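Local coordinates for transglutaminase-like domain-containing protein (Streptococcus suis, PDB 4XZ7) that acts as a transglutaminase with antiphagocytic properties, probably joining glutamine to lysine side chains, and assembles as a homodimer, at residues Lys13-Asn18 with Ser23-Asp28; Asn133-Leu138 with Ala146-Lys151; Trp232-Lys237 with Lys261-Gly266; Asn289-Pro294 with Phe314-Lys319. All blocks are in the same frame, centred on the assembly; numbering follows the deposited sequence.

Contact 1 of 4, residues Lys13-Asn18 with Ser23-Asp28; sequences KIEVLN and SKKLKD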
# COMPACT_ATOMS: atom_id res chain seq x y z
N LYS B 13 34.58 25.14 5.16
CA LYS B 13 34.11 24.62 3.88
C LYS B 13 33.57 23.18 3.99
O LYS B 13 34.06 22.38 4.79
CB LYS B 13 35.23 24.68 2.83
N ILE B 14 32.56 22.87 3.20
CA ILE B 14 32.00 21.52 3.13
C ILE B 14 31.85 21.06 1.68
O ILE B 14 31.06 21.63 0.92
CB ILE B 14 30.64 21.45 3.82
CG1 ILE B 14 30.77 21.74 5.32
CG2 ILE B 14 30.00 20.08 3.58
CD1 ILE B 14 29.52 21.45 6.09
N GLU B 15 32.60 20.03 1.31
CA GLU B 15 32.43 19.41 0.00
C GLU B 15 31.47 18.26 0.11
O GLU B 15 31.46 17.53 1.11
CB GLU B 15 33.76 18.89 -0.56
CG GLU B 15 34.84 19.93 -0.73
CD GLU B 15 36.17 19.30 -1.09
OE1 GLU B 15 36.27 18.71 -2.19
OE2 GLU B 15 37.11 19.37 -0.27
N VAL B 16 30.66 18.09 -0.93
CA VAL B 16 29.72 16.99 -1.01
C VAL B 16 30.14 16.10 -2.18
O VAL B 16 30.08 16.53 -3.33
CB VAL B 16 28.29 17.51 -1.19
CG1 VAL B 16 27.31 16.36 -1.29
CG2 VAL B 16 27.93 18.42 -0.03
N LEU B 17 30.60 14.89 -1.87
CA LEU B 17 31.13 13.98 -2.90
C LEU B 17 30.34 12.69 -2.96
O LEU B 17 29.62 12.37 -2.03
CB LEU B 17 32.60 13.66 -2.63
CG LEU B 17 33.59 14.78 -2.34
CD1 LEU B 17 34.97 14.18 -2.14
CD2 LEU B 17 33.63 15.78 -3.47
N ASN B 18 30.47 11.94 -4.05
CA ASN B 18 29.84 10.63 -4.09
C ASN B 18 30.86 9.57 -3.71
O ASN B 18 32.02 9.90 -3.47
CB ASN B 18 29.24 10.32 -5.46
CG ASN B 18 30.25 10.42 -6.58
OD1 ASN B 18 31.47 10.43 -6.36
ND2 ASN B 18 29.75 10.47 -7.81
N SER B 23 35.85 7.83 -1.88
CA SER B 23 36.71 6.66 -1.77
C SER B 23 38.14 7.00 -2.13
O SER B 23 39.07 6.60 -1.42
CB SER B 23 36.20 5.52 -2.66
OG SER B 23 36.78 4.28 -2.29
N LYS B 24 38.32 7.74 -3.23
CA LYS B 24 39.68 8.22 -3.56
C LYS B 24 40.33 8.96 -2.39
O LYS B 24 41.48 8.66 -1.98
CB LYS B 24 39.66 9.15 -4.79
CG LYS B 24 39.21 8.50 -6.08
CD LYS B 24 39.84 9.19 -7.29
CE LYS B 24 38.99 9.03 -8.54
NZ LYS B 24 37.74 9.82 -8.42
N LYS B 25 39.60 9.93 -1.85
CA LYS B 25 40.15 10.71 -0.74
C LYS B 25 40.42 9.84 0.50
O LYS B 25 41.37 10.06 1.26
CB LYS B 25 39.22 11.87 -0.39
CG LYS B 25 39.04 12.90 -1.49
CD LYS B 25 39.31 14.29 -0.96
CE LYS B 25 39.00 15.36 -1.99
NZ LYS B 25 39.01 16.72 -1.38
N LEU B 26 39.59 8.82 0.68
CA LEU B 26 39.67 7.95 1.83
C LEU B 26 40.96 7.17 1.74
O LEU B 26 41.69 7.03 2.72
CB LEU B 26 38.47 7.01 1.87
CG LEU B 26 37.98 6.54 3.23
CD1 LEU B 26 37.83 7.72 4.17
CD2 LEU B 26 36.66 5.82 3.07
N LYS B 27 41.25 6.69 0.53
CA LYS B 27 42.47 5.93 0.30
C LYS B 27 43.70 6.82 0.45
O LYS B 27 44.78 6.34 0.78
CB LYS B 27 42.46 5.29 -1.09
CG LYS B 27 41.41 4.19 -1.26
CD LYS B 27 41.46 3.61 -2.68
CE LYS B 27 40.35 2.59 -2.89
NZ LYS B 27 40.25 2.24 -4.33
N ASP B 28 43.55 8.11 0.20
CA ASP B 28 44.70 8.97 0.44
C ASP B 28 44.94 9.27 1.91
O ASP B 28 46.07 9.22 2.38
CB ASP B 28 44.58 10.27 -0.34
CG ASP B 28 45.13 10.15 -1.74
OD1 ASP B 28 44.44 9.54 -2.59
OD2 ASP B 28 46.25 10.65 -1.98
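A strand-to-helix connection near the start of this chain, itself an N-terminal portion of a much longer protein that includes the transglutaminase-like domain, is bridged here by a salt bridge between Glu-15 on strand 14-17 and Lys-25 on helix 19-29. The strand is tied by backbone hydrogen bonds to the antiparallel strand 63-68, and the chain then turns directly into the helix. Asn-18 is the N-cap of helix 19-29, its OD1 accepting a hydrogen bond from the backbone N of Ala-21.

Glu-15 and Leu-17, two residues apart on the strand, both point their CB atoms toward the helix, and Lys-25 answers both. Its ammonium group comes up to the carboxylate almost symmetrically, with NZ of Lys-25 3.4 Å from OE2 of Glu-15 and 3.5 Å from OE1. The approach to OE1 counts as a weak hydrogen bond. Glu-15 is extended beyond CG, whereas Lys-25 bends at its second torsion (chi2 -128°), and the two side chains meet at about a right angle. Farther back on the lysine, CE of Lys-25 lies 4.2 Å from CD1 of Leu-17, bringing a methylene against the leucine methyl while the charged end passes on to the glutamate. Lys-25 also touches Val-72 in a neighbouring loop.

As an example of how a lysine can serve two kinds of neighbour, the contact is instructive but modest. It lies at the surface, and its one hydrogen bond is weak, with NZ about equally far from both carboxylate oxygens. The attraction is therefore probably mainly electrostatic, with little directional grip.

Contact 2 of 4, residues Asn133-Leu138 with Ala146-Lys151; sequences NKRQLL and AENSLK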
# COMPACT_ATOMS: atom_id res chain seq x y z
N ASN B 133 6.00 26.12 17.50
CA ASN B 133 4.82 26.85 16.99
C ASN B 133 4.58 26.52 15.52
O ASN B 133 3.43 26.25 15.10
CB ASN B 133 4.98 28.37 17.15
CG ASN B 133 4.91 28.83 18.62
OD1 ASN B 133 4.37 28.15 19.48
ND2 ASN B 133 5.48 30.02 18.89
N LYS B 134 5.65 26.55 14.73
CA LYS B 134 5.53 26.27 13.31
C LYS B 134 5.14 24.81 13.11
O LYS B 134 4.34 24.50 12.24
CB LYS B 134 6.84 26.58 12.55
CG LYS B 134 6.68 26.27 11.05
CD LYS B 134 7.81 26.73 10.15
CE LYS B 134 7.43 26.46 8.69
NZ LYS B 134 8.52 26.57 7.65
N ARG B 135 5.71 23.92 13.90
CA ARG B 135 5.37 22.50 13.77
C ARG B 135 3.91 22.25 14.18
O ARG B 135 3.23 21.39 13.63
CB ARG B 135 6.33 21.65 14.60
CG ARG B 135 7.74 21.68 14.03
CD ARG B 135 8.75 20.96 14.91
NE ARG B 135 10.07 20.98 14.28
CZ ARG B 135 10.44 20.17 13.29
NH1 ARG B 135 9.58 19.26 12.80
NH2 ARG B 135 11.65 20.27 12.77
N GLN B 136 3.42 23.01 15.16
CA GLN B 136 2.03 22.90 15.56
C GLN B 136 1.12 23.34 14.40
O GLN B 136 0.10 22.69 14.13
CB GLN B 136 1.77 23.74 16.81
CG GLN B 136 0.48 23.40 17.53
CD GLN B 136 0.52 22.04 18.20
OE1 GLN B 136 1.14 21.88 19.26
NE2 GLN B 136 -0.15 21.07 17.61
N LEU B 137 1.50 24.41 13.70
CA LEU B 137 0.71 24.86 12.57
C LEU B 137 0.75 23.85 11.39
O LEU B 137 -0.25 23.64 10.68
CB LEU B 137 1.17 26.24 12.11
CG LEU B 137 0.83 27.39 13.06
CD1 LEU B 137 1.56 28.67 12.64
CD2 LEU B 137 -0.68 27.63 13.06
N LEU B 138 1.92 23.23 11.19
CA LEU B 138 2.04 22.21 10.15
C LEU B 138 1.07 21.08 10.48
O LEU B 138 0.28 20.65 9.62
CB LEU B 138 3.47 21.69 10.04
CG LEU B 138 4.47 22.59 9.31
CD1 LEU B 138 5.88 22.04 9.50
CD2 LEU B 138 4.14 22.75 7.81
N ALA B 146 10.81 16.83 8.81
CA ALA B 146 11.79 16.18 9.68
C ALA B 146 12.11 17.07 10.88
O ALA B 146 12.08 18.30 10.81
CB ALA B 146 13.05 15.85 8.91
N GLU B 147 12.44 16.41 11.98
CA GLU B 147 12.65 17.06 13.26
C GLU B 147 13.98 17.79 13.31
O GLU B 147 14.86 17.56 12.47
CB GLU B 147 12.57 16.02 14.37
CG GLU B 147 11.31 15.16 14.27
CD GLU B 147 10.01 15.97 14.39
OE1 GLU B 147 9.11 15.78 13.53
OE2 GLU B 147 9.89 16.78 15.35
N ASN B 148 14.11 18.66 14.31
CA ASN B 148 15.36 19.38 14.54
C ASN B 148 16.42 18.44 15.05
O ASN B 148 16.14 17.60 15.89
CB ASN B 148 15.15 20.50 15.56
CG ASN B 148 14.13 21.52 15.11
OD1 ASN B 148 14.03 21.83 13.90
ND2 ASN B 148 13.38 22.07 16.06
N SER B 149 17.65 18.58 14.59
CA SER B 149 18.73 17.86 15.26
C SER B 149 20.06 18.47 14.92
O SER B 149 20.16 19.30 14.02
CB SER B 149 18.75 16.38 14.86
OG SER B 149 18.98 16.25 13.49
N LEU B 150 21.10 18.07 15.64
CA LEU B 150 22.41 18.63 15.41
C LEU B 150 23.46 17.56 15.67
O LEU B 150 23.19 16.56 16.33
CB LEU B 150 22.63 19.88 16.30
CG LEU B 150 22.50 19.78 17.83
CD1 LEU B 150 23.72 19.15 18.51
CD2 LEU B 150 22.26 21.15 18.46
N LYS B 151 24.65 17.76 15.13
CA LYS B 151 25.80 16.96 15.51
C LYS B 151 26.93 17.91 15.82
O LYS B 151 27.27 18.78 15.00
CB LYS B 151 26.24 16.01 14.40
CG LYS B 151 25.17 15.08 13.86
CD LYS B 151 25.07 13.87 14.70
CE LYS B 151 24.13 12.85 14.05
NZ LYS B 151 23.52 12.02 15.15
O HOH W 1 7.21 18.42 13.56
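Arg-135, on helix 132-140, reaches across to the chain entering strand 149-152 and clasps the backbone carbonyl of Ala-146 and the side chain of Asn-148. The arginine thus joins the helix to chain lying beyond the short strand 143-144; both short strands pair with the antiparallel strand 157-167. The side chain is extended from CG to NE, which carries the guanidinium clear of the helix.

The donors are well provided for. NH2 of Arg-135 gives a nearly straight bond (165°) to O of Ala-146 at 2.8 Å and a second to OD1 of Asn-148 at 3.1 Å. Both acceptors lie in the guanidinium plane, at its edge. NH1 of Arg-135 makes a weak, bent bond to the same O of Ala-146, donates to O of Thr-145, and is 2.6 Å from an accepting water. NE is taken by O of Leu-130, on the chain leading into the helix.

The acceptors are shared. O of Ala-146 receives from both terminal nitrogens of the arginine, and OD1 of Asn-148 also accepts from its stronger partner, the backbone N of Leu-130. The Asn-148 amide is turned 80° from the guanidinium, and NH2 sits above its carbonyl plane instead of on a lone pair.

Glu-147 adds charge in a different geometry. Bent at its second torsion (chi2 -62°), it brings OE2 over one face of the guanidinium, 3.6 Å from NH1 of Arg-135, where no N-H points at it. Its other oxygen joins the network through solvent: the water on NH1 donates to OE1 of Glu-147 at 3.3 Å.

Contact 3 of 4, residues Trp232-Lys237 with Lys261-Gly266; sequences WEAANK and KAMCVG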
# COMPACT_ATOMS: atom_id res chain seq x y z
N TRP B 232 -5.11 -16.11 14.04
CA TRP B 232 -6.42 -15.89 14.63
C TRP B 232 -7.00 -14.48 14.38
O TRP B 232 -8.18 -14.33 14.03
CB TRP B 232 -6.36 -16.21 16.14
CG TRP B 232 -5.93 -17.62 16.36
CD1 TRP B 232 -4.73 -18.05 16.89
CD2 TRP B 232 -6.65 -18.80 16.01
NE1 TRP B 232 -4.69 -19.43 16.91
CE2 TRP B 232 -5.85 -19.91 16.38
CE3 TRP B 232 -7.91 -19.03 15.44
CZ2 TRP B 232 -6.27 -21.22 16.17
CZ3 TRP B 232 -8.33 -20.34 15.25
CH2 TRP B 232 -7.51 -21.41 15.61
N GLU B 233 -6.18 -13.44 14.54
CA GLU B 233 -6.61 -12.05 14.35
C GLU B 233 -7.11 -11.77 12.93
O GLU B 233 -8.18 -11.19 12.72
CB GLU B 233 -5.47 -11.10 14.66
CG GLU B 233 -5.06 -11.07 16.11
CD GLU B 233 -5.62 -9.87 16.83
OE1 GLU B 233 -6.51 -10.06 17.69
OE2 GLU B 233 -5.18 -8.74 16.52
N ALA B 234 -6.31 -12.17 11.95
CA ALA B 234 -6.68 -11.94 10.56
C ALA B 234 -7.92 -12.74 10.19
O ALA B 234 -8.76 -12.26 9.44
CB ALA B 234 -5.53 -12.28 9.65
N ALA B 235 -8.05 -13.96 10.71
CA ALA B 235 -9.23 -14.78 10.39
C ALA B 235 -10.48 -14.12 10.97
O ALA B 235 -11.55 -14.07 10.34
CB ALA B 235 -9.07 -16.20 10.92
N ASN B 236 -10.32 -13.62 12.19
CA ASN B 236 -11.35 -12.86 12.88
C ASN B 236 -11.84 -11.69 12.03
O ASN B 236 -13.03 -11.55 11.76
CB ASN B 236 -10.80 -12.37 14.22
CG ASN B 236 -11.78 -12.53 15.34
OD1 ASN B 236 -11.68 -13.47 16.15
ND2 ASN B 236 -12.76 -11.63 15.41
N LYS B 237 -10.91 -10.84 11.59
CA LYS B 237 -11.30 -9.70 10.76
C LYS B 237 -11.87 -10.13 9.41
O LYS B 237 -12.71 -9.44 8.83
CB LYS B 237 -10.11 -8.76 10.56
CG LYS B 237 -9.42 -8.33 11.86
CD LYS B 237 -10.40 -8.01 13.00
CE LYS B 237 -9.67 -7.95 14.37
NZ LYS B 237 -8.95 -9.23 14.70
N LYS B 261 3.20 -18.06 9.43
CA LYS B 261 1.96 -17.63 10.02
C LYS B 261 0.99 -17.52 8.87
O LYS B 261 1.27 -16.83 7.87
CB LYS B 261 2.12 -16.30 10.75
CG LYS B 261 0.93 -15.87 11.60
CD LYS B 261 1.27 -14.52 12.26
CE LYS B 261 0.24 -14.10 13.28
NZ LYS B 261 0.51 -12.70 13.67
N ALA B 262 -0.15 -18.19 8.98
CA ALA B 262 -0.99 -18.37 7.81
C ALA B 262 -2.45 -18.64 8.17
O ALA B 262 -2.77 -18.95 9.32
CB ALA B 262 -0.44 -19.50 6.94
N MET B 263 -3.29 -18.49 7.19
CA MET B 263 -4.66 -18.89 7.24
C MET B 263 -4.92 -20.00 6.26
O MET B 263 -4.02 -20.44 5.64
CB MET B 263 -5.55 -17.72 6.95
CG MET B 263 -5.67 -16.85 8.13
SD MET B 263 -6.31 -15.24 7.85
CE MET B 263 -7.80 -15.49 6.98
N CYS B 264 -6.16 -20.40 6.14
CA CYS B 264 -6.55 -21.58 5.40
C CYS B 264 -6.03 -21.69 3.96
O CYS B 264 -5.55 -22.71 3.59
CB CYS B 264 -8.07 -21.85 5.47
SG CYS B 264 -9.15 -20.66 4.68
N VAL B 265 -6.14 -20.63 3.19
CA VAL B 265 -5.65 -20.64 1.85
C VAL B 265 -4.15 -20.84 1.85
O VAL B 265 -3.67 -21.60 1.08
CB VAL B 265 -6.06 -19.41 1.03
CG1 VAL B 265 -5.39 -19.42 -0.32
CG2 VAL B 265 -7.56 -19.38 0.85
N GLY B 266 -3.45 -20.19 2.75
CA GLY B 266 -2.01 -20.42 2.85
C GLY B 266 -1.66 -21.87 3.11
O GLY B 266 -0.93 -22.50 2.33
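Three torsions lay the Met-263 side chain against Ala-234 and Ala-235. Its CG stands beside the backbone N (chi1 -78°), the chain continues extended at chi2, and a turn at the last torsion (chi3 53°) folds the methyl along the helix. The sulfur consequently meets two neighbours in one turn of helix 232-239: SD of Met-263 is 3.6 Å from CB of Ala-234 and equally 3.6 Å from the backbone N of Ala-235. The terminal CE of Met-263 goes on to lie 3.8 Å from CA of Ala-235, with that residue's CB at 4.2 Å. The contact is van der Waals throughout, and the small alanines let the thioether come right up to the helix backbone.

Another flank of the same helix carries polar chemistry. NZ of Lys-237 donates to O of Glu-233 at 2.9 Å, a carbonyl that also receives the helical N-H of Lys-237, and the lysine makes a cation-pi contact with Tyr-242 of the second subunit.

Met-263 is the N-cap residue of helix 264-277, whose first residue, Cys-264, touches His-295 on strand 294-302. This placement is consistent with the cysteine and histidine of the transglutaminase-like active site. Around the methionine, Tyr-230 of strand 229-230 and Tyr-247 of helix 245-251 also pack on it, while strand 261-262 runs parallel to strand 229-230 just ahead of it.

Contact 4 of 4, residues Asn289-Pro294 with Phe314-Lys319; sequences NAEGVP and FITGNK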
# COMPACT_ATOMS: atom_id res chain seq x y z
N ASN B 289 -17.19 -23.71 5.90
CA ASN B 289 -17.12 -24.41 7.18
C ASN B 289 -18.33 -25.26 7.45
O ASN B 289 -19.39 -25.03 6.88
CB ASN B 289 -17.01 -23.41 8.34
CG ASN B 289 -15.81 -23.65 9.19
OD1 ASN B 289 -15.15 -24.67 9.04
ND2 ASN B 289 -15.51 -22.71 10.08
N ALA B 290 -18.18 -26.18 8.40
CA ALA B 290 -19.32 -26.87 8.96
C ALA B 290 -20.12 -25.89 9.84
O ALA B 290 -21.23 -26.20 10.25
CB ALA B 290 -18.88 -28.09 9.76
N GLU B 291 -19.55 -24.72 10.09
CA GLU B 291 -20.26 -23.62 10.76
C GLU B 291 -20.72 -22.53 9.79
O GLU B 291 -21.07 -21.43 10.21
CB GLU B 291 -19.38 -22.98 11.84
CG GLU B 291 -18.77 -23.95 12.83
CD GLU B 291 -19.77 -24.47 13.86
OE1 GLU B 291 -20.50 -23.66 14.45
OE2 GLU B 291 -19.81 -25.71 14.08
N GLY B 292 -20.70 -22.80 8.50
CA GLY B 292 -21.13 -21.82 7.53
C GLY B 292 -20.14 -20.75 7.10
O GLY B 292 -20.44 -19.94 6.21
N VAL B 293 -18.95 -20.72 7.70
CA VAL B 293 -18.00 -19.67 7.34
C VAL B 293 -17.09 -20.10 6.18
O VAL B 293 -16.74 -21.28 6.05
CB VAL B 293 -17.16 -19.19 8.57
CG1 VAL B 293 -17.52 -19.97 9.82
CG2 VAL B 293 -15.65 -19.25 8.30
N PRO B 294 -16.72 -19.15 5.31
CA PRO B 294 -15.94 -19.49 4.12
C PRO B 294 -14.59 -20.12 4.49
O PRO B 294 -13.91 -19.66 5.40
CB PRO B 294 -15.77 -18.14 3.41
CG PRO B 294 -16.90 -17.26 3.97
CD PRO B 294 -16.99 -17.70 5.39
N PHE B 314 -8.46 -27.44 13.36
CA PHE B 314 -8.44 -27.09 14.79
C PHE B 314 -9.18 -25.79 15.10
O PHE B 314 -9.23 -25.34 16.25
CB PHE B 314 -6.99 -26.95 15.27
CG PHE B 314 -6.13 -26.15 14.33
CD1 PHE B 314 -6.31 -24.79 14.19
CD2 PHE B 314 -5.17 -26.78 13.55
CE1 PHE B 314 -5.55 -24.07 13.31
CE2 PHE B 314 -4.39 -26.05 12.67
CZ PHE B 314 -4.58 -24.71 12.54
N ILE B 315 -9.75 -25.17 14.08
CA ILE B 315 -10.39 -23.86 14.23
C ILE B 315 -11.70 -23.90 15.03
O ILE B 315 -11.93 -23.06 15.90
CB ILE B 315 -10.69 -23.25 12.87
CG1 ILE B 315 -9.38 -23.03 12.13
CG2 ILE B 315 -11.48 -21.95 13.01
CD1 ILE B 315 -9.54 -22.78 10.67
N THR B 316 -12.54 -24.88 14.73
CA THR B 316 -13.91 -24.86 15.23
C THR B 316 -14.09 -25.61 16.55
O THR B 316 -13.92 -26.81 16.60
CB THR B 316 -14.87 -25.45 14.19
OG1 THR B 316 -14.76 -24.72 12.96
CG2 THR B 316 -16.28 -25.37 14.71
N GLY B 317 -14.44 -24.88 17.60
CA GLY B 317 -14.73 -25.49 18.89
C GLY B 317 -15.96 -26.39 18.91
O GLY B 317 -16.08 -27.28 19.76
N ASN B 318 -16.88 -26.19 17.98
CA ASN B 318 -18.15 -26.93 17.99
C ASN B 318 -18.17 -28.11 17.04
O ASN B 318 -17.74 -28.01 15.89
CB ASN B 318 -19.31 -25.99 17.67
CG ASN B 318 -19.73 -25.15 18.87
OD1 ASN B 318 -20.63 -25.53 19.62
ND2 ASN B 318 -19.07 -24.01 19.05
N LYS B 319 -18.67 -29.24 17.54
CA LYS B 319 -18.67 -30.48 16.77
C LYS B 319 -19.96 -30.66 15.99
O LYS B 319 -20.98 -30.03 16.31
CB LYS B 319 -18.42 -31.67 17.70
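Glu-291 leans from the turn of a beta hairpin onto Thr-316 and Asn-318 of a neighbouring loop. The hairpin joins strands 282-288 and 294-302 of the mixed sheet in the transglutaminase-like domain. Its type I beta turn runs from Asn-289 to Gly-292, closed by the bond from N of Gly-292 to O of Asn-289 at 3.1 Å. The facing residues belong to the loop between strands 305-309 and 340-343.

The glutamate can be followed outward. Its CB points toward the loop but makes no close contact with it. CG of Glu-291 is the first atom to touch, 3.4 Å from CG2 of Thr-316, a snug meeting of carbons. The threonine methyl is placed there because CG2 lies opposite its backbone N (chi1 -58°, measured to OG1). Glu-291 then bends at its second torsion (chi2 -75°), and its CD passes the same methyl, CG2 of Thr-316, at 3.7 Å. At the tip, OE1 is only loosely near CB of Asn-318, whereas OE2 of Glu-291 lies 3.6 Å from each of three atoms: CB of Asn-318, the backbone O of Asn-318 and CG2 of Thr-316.

Across the contact the carboxylate thus meets carbon and one carbonyl oxygen, which can give it no proton, and the loops are joined by packing. Arg-352, through NE, donates to O of Ala-290, tying the turn to the chain that leads into strand 354-357.

The Asn-289 and Thr-316 side chains run antiparallel alongside each other, with ND2 of Asn-289 3.6 Å from OG1 of Thr-316.

How the contacts relate
Of the four, contact 3 alone is buried; contacts 1, 2 and 4 lie at the surface. Their chemistry follows place. The buried site relies on a thioether against alanines, contact 1 on a loose ion pair, contact 2 on a dense hydrogen-bond network, and contact 4 on aliphatic packing of polar residues. Contacts 1 and 2 each join a helix to a strand or the chain entering it, in the N-terminal half, their centres about 30 Å apart. Contacts 3 and 4 belong together, with centres about 14 Å apart, and touch where Trp-232 packs on Phe-314 and Ile-315. Segments of contacts 2 and 3 both meet the second subunit, whereas those of contacts 1 and 4 do not.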